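Local coordinates for protein light Chain (Clostridium botulinum, PDB 6BVD) that probably acts as a zinc endopeptidase, the protease component of a mosaic botulinum neurotoxin, cleaving a neuronal SNARE protein, at residues Leu230-His235 with Phe267-Gly272. Numbering follows the deposited sequence.
Sequences LIHVLH and FLTFGG. With ACT (acetate ion), chain F.
T269 reaches the helix 222-237 through both branches of its side chain and touches three residues there, I231, H232 and H235. Its methyl CG2 does the apolar work, resting 3.7 Å from CG2 of I231 as the two side chains run past each other in opposite directions; a chi1 of -67° sets CG1 of I231 beside the backbone N and leaves CG2 anti to it, turned to the threonine. OG1 lies in the plane of the H235 ring, at its edge, 3.4 Å from CE1 of H235, and approaches the H232 ring obliquely, 3.6 Å from CE1 of H232. Both are contacts with ring carbons; the hydrogen bond of OG1 goes to the carbonyl O of A265, one turn earlier on its own helix. H232 belongs to the HExxH signature of the gluzincin metalloproteases, and it binds the zinc ion together with H228 and E266, the last from the same short helix as T269. With NE2 of H232 directed to the metal, ND1 is left to donate to an acetate, probably from the crystallisation liquor: ND1 of H232 lies 2.8 Å from OXT, and ND1 of H235 lies 2.6 Å from the same oxygen, both bonds nearly straight at 174° and 175°. In this crystal the shared oxygen bridges the two ND1 atoms, and the acetate also bonds to N of I242; the zinc bond already restrains the H232 ring. The H235 ring is further bounded on one face by the carbonyl O of I231, 3.3 Å above its centre, and stacks with Y349. Farther out, helix 353-360 brings L356 against I231, while T269 and F270 form backbone hydrogen bonds with E353 and F354 respectively.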
loop_
_atom_site.group_PDB
_atom_site.type_symbol
_atom_site.label_atom_id
_atom_site.label_comp_id
_atom_site.label_asym_id
_atom_site.label_seq_id
_atom_site.Cartn_x
_atom_site.Cartn_y
_atom_site.Cartn_z
ATOM N N LEU A 230 -0.929 -3.710 20.672
ATOM C CA LEU A 230 -1.588 -2.395 20.749
ATOM C C LEU A 230 -2.838 -2.425 21.620
ATOM O O LEU A 230 -3.209 -1.423 22.223
ATOM C CB LEU A 230 -1.945 -1.872 19.353
ATOM C CG LEU A 230 -0.765 -1.366 18.532
ATOM C CD1 LEU A 230 -1.204 -0.875 17.172
ATOM C CD2 LEU A 230 -0.018 -0.254 19.330
ATOM N N ILE A 231 -3.483 -3.583 21.732
ATOM C CA ILE A 231 -4.622 -3.677 22.618
ATOM C C ILE A 231 -4.183 -3.542 24.101
ATOM O O ILE A 231 -4.860 -2.867 24.883
ATOM C CB ILE A 231 -5.383 -4.981 22.369
ATOM C CG1 ILE A 231 -6.011 -4.918 20.981
ATOM C CG2 ILE A 231 -6.404 -5.204 23.462
ATOM C CD1 ILE A 231 -6.541 -6.301 20.486
ATOM N N HIS A 232 -3.071 -4.193 24.461
ATOM C CA HIS A 232 -2.463 -4.030 25.791
ATOM C C HIS A 232 -2.074 -2.544 26.057
ATOM O O HIS A 232 -2.217 -2.067 27.168
ATOM C CB HIS A 232 -1.203 -4.887 25.943
ATOM C CG HIS A 232 -1.439 -6.373 26.042
ATOM N ND1 HIS A 232 -2.336 -6.937 26.917
ATOM C CD2 HIS A 232 -0.835 -7.406 25.413
ATOM C CE1 HIS A 232 -2.302 -8.255 26.803
ATOM N NE2 HIS A 232 -1.390 -8.562 25.893
ATOM N N VAL A 233 -1.506 -1.876 25.058
ATOM C CA VAL A 233 -1.140 -0.444 25.175
ATOM C C VAL A 233 -2.388 0.349 25.509
ATOM O O VAL A 233 -2.434 1.137 26.437
ATOM C CB VAL A 233 -0.547 0.070 23.849
ATOM C CG1 VAL A 233 -0.384 1.656 23.802
ATOM C CG2 VAL A 233 0.706 -0.645 23.523
ATOM N N LEU A 234 -3.449 0.076 24.754
ATOM C CA LEU A 234 -4.710 0.756 24.936
ATOM C C LEU A 234 -5.249 0.613 26.346
ATOM O O LEU A 234 -5.777 1.594 26.920
ATOM C CB LEU A 234 -5.749 0.242 23.919
ATOM C CG LEU A 234 -7.031 1.068 23.879
ATOM C CD1 LEU A 234 -6.724 2.510 23.460
ATOM C CD2 LEU A 234 -8.023 0.454 22.872
ATOM N N HIS A 235 -5.160 -0.590 26.918
ATOM C CA HIS A 235 -5.594 -0.769 28.278
ATOM C C HIS A 235 -4.721 0.120 29.197
ATOM O O HIS A 235 -5.221 0.736 30.124
ATOM C CB HIS A 235 -5.508 -2.257 28.716
ATOM C CG HIS A 235 -6.373 -3.174 27.875
ATOM N ND1 HIS A 235 -6.080 -4.511 27.680
ATOM C CD2 HIS A 235 -7.534 -2.944 27.235
ATOM C CE1 HIS A 235 -7.018 -5.059 26.919
ATOM N NE2 HIS A 235 -7.917 -4.135 26.628
ATOM N N PHE A 267 -7.021 -13.239 28.254
ATOM C CA PHE A 267 -8.243 -13.814 27.657
ATOM C C PHE A 267 -9.172 -12.696 27.168
ATOM O O PHE A 267 -9.869 -12.854 26.150
ATOM C CB PHE A 267 -8.945 -14.718 28.650
ATOM C CG PHE A 267 -8.078 -15.860 29.130
ATOM C CD1 PHE A 267 -7.909 -17.000 28.350
ATOM C CD2 PHE A 267 -7.353 -15.748 30.315
ATOM C CE1 PHE A 267 -7.103 -18.051 28.782
ATOM C CE2 PHE A 267 -6.542 -16.784 30.754
ATOM C CZ PHE A 267 -6.404 -17.934 29.989
ATOM N N LEU A 268 -9.192 -11.565 27.880
ATOM C CA LEU A 268 -10.023 -10.441 27.445
ATOM C C LEU A 268 -9.429 -9.831 26.188
ATOM O O LEU A 268 -10.158 -9.297 25.330
ATOM C CB LEU A 268 -10.159 -9.378 28.540
ATOM C CG LEU A 268 -10.833 -9.800 29.846
ATOM C CD1 LEU A 268 -10.723 -8.672 30.892
ATOM C CD2 LEU A 268 -12.288 -10.236 29.648
ATOM N N THR A 269 -8.109 -9.914 26.058
ATOM C CA THR A 269 -7.471 -9.338 24.890
ATOM C C THR A 269 -7.742 -10.232 23.660
ATOM O O THR A 269 -8.040 -9.737 22.561
ATOM C CB THR A 269 -5.986 -9.151 25.108
ATOM O OG1 THR A 269 -5.794 -8.125 26.115
ATOM C CG2 THR A 269 -5.296 -8.714 23.802
ATOM N N PHE A 270 -7.683 -11.547 23.851
ATOM C CA PHE A 270 -8.031 -12.433 22.748
ATOM C C PHE A 270 -9.498 -12.250 22.367
ATOM O O PHE A 270 -9.814 -12.095 21.201
ATOM C CB PHE A 270 -7.769 -13.916 23.076
ATOM C CG PHE A 270 -7.999 -14.806 21.874
ATOM C CD1 PHE A 270 -6.980 -15.017 20.959
ATOM C CD2 PHE A 270 -9.259 -15.320 21.599
ATOM C CE1 PHE A 270 -7.186 -15.798 19.813
ATOM C CE2 PHE A 270 -9.480 -16.101 20.440
ATOM C CZ PHE A 270 -8.436 -16.338 19.564
ATOM N N GLY A 271 -10.396 -12.241 23.347
ATOM C CA GLY A 271 -11.807 -12.023 23.056
ATOM C C GLY A 271 -12.518 -13.315 22.649
ATOM O O GLY A 271 -12.089 -14.413 23.040
ATOM N N GLY A 272 -13.610 -13.176 21.887
ATOM C CA GLY A 272 -14.394 -14.306 21.398
ATOM C C GLY A 272 -14.800 -15.204 22.559
ATOM O O GLY A 272 -15.221 -14.722 23.605
HETATM C C ACT F . -3.638 -5.756 29.975
HETATM O O ACT F . -4.345 -5.260 30.881
HETATM O OXT ACT F . -4.004 -5.676 28.781
HETATM C CH3 ACT F . -2.346 -6.449 30.322
#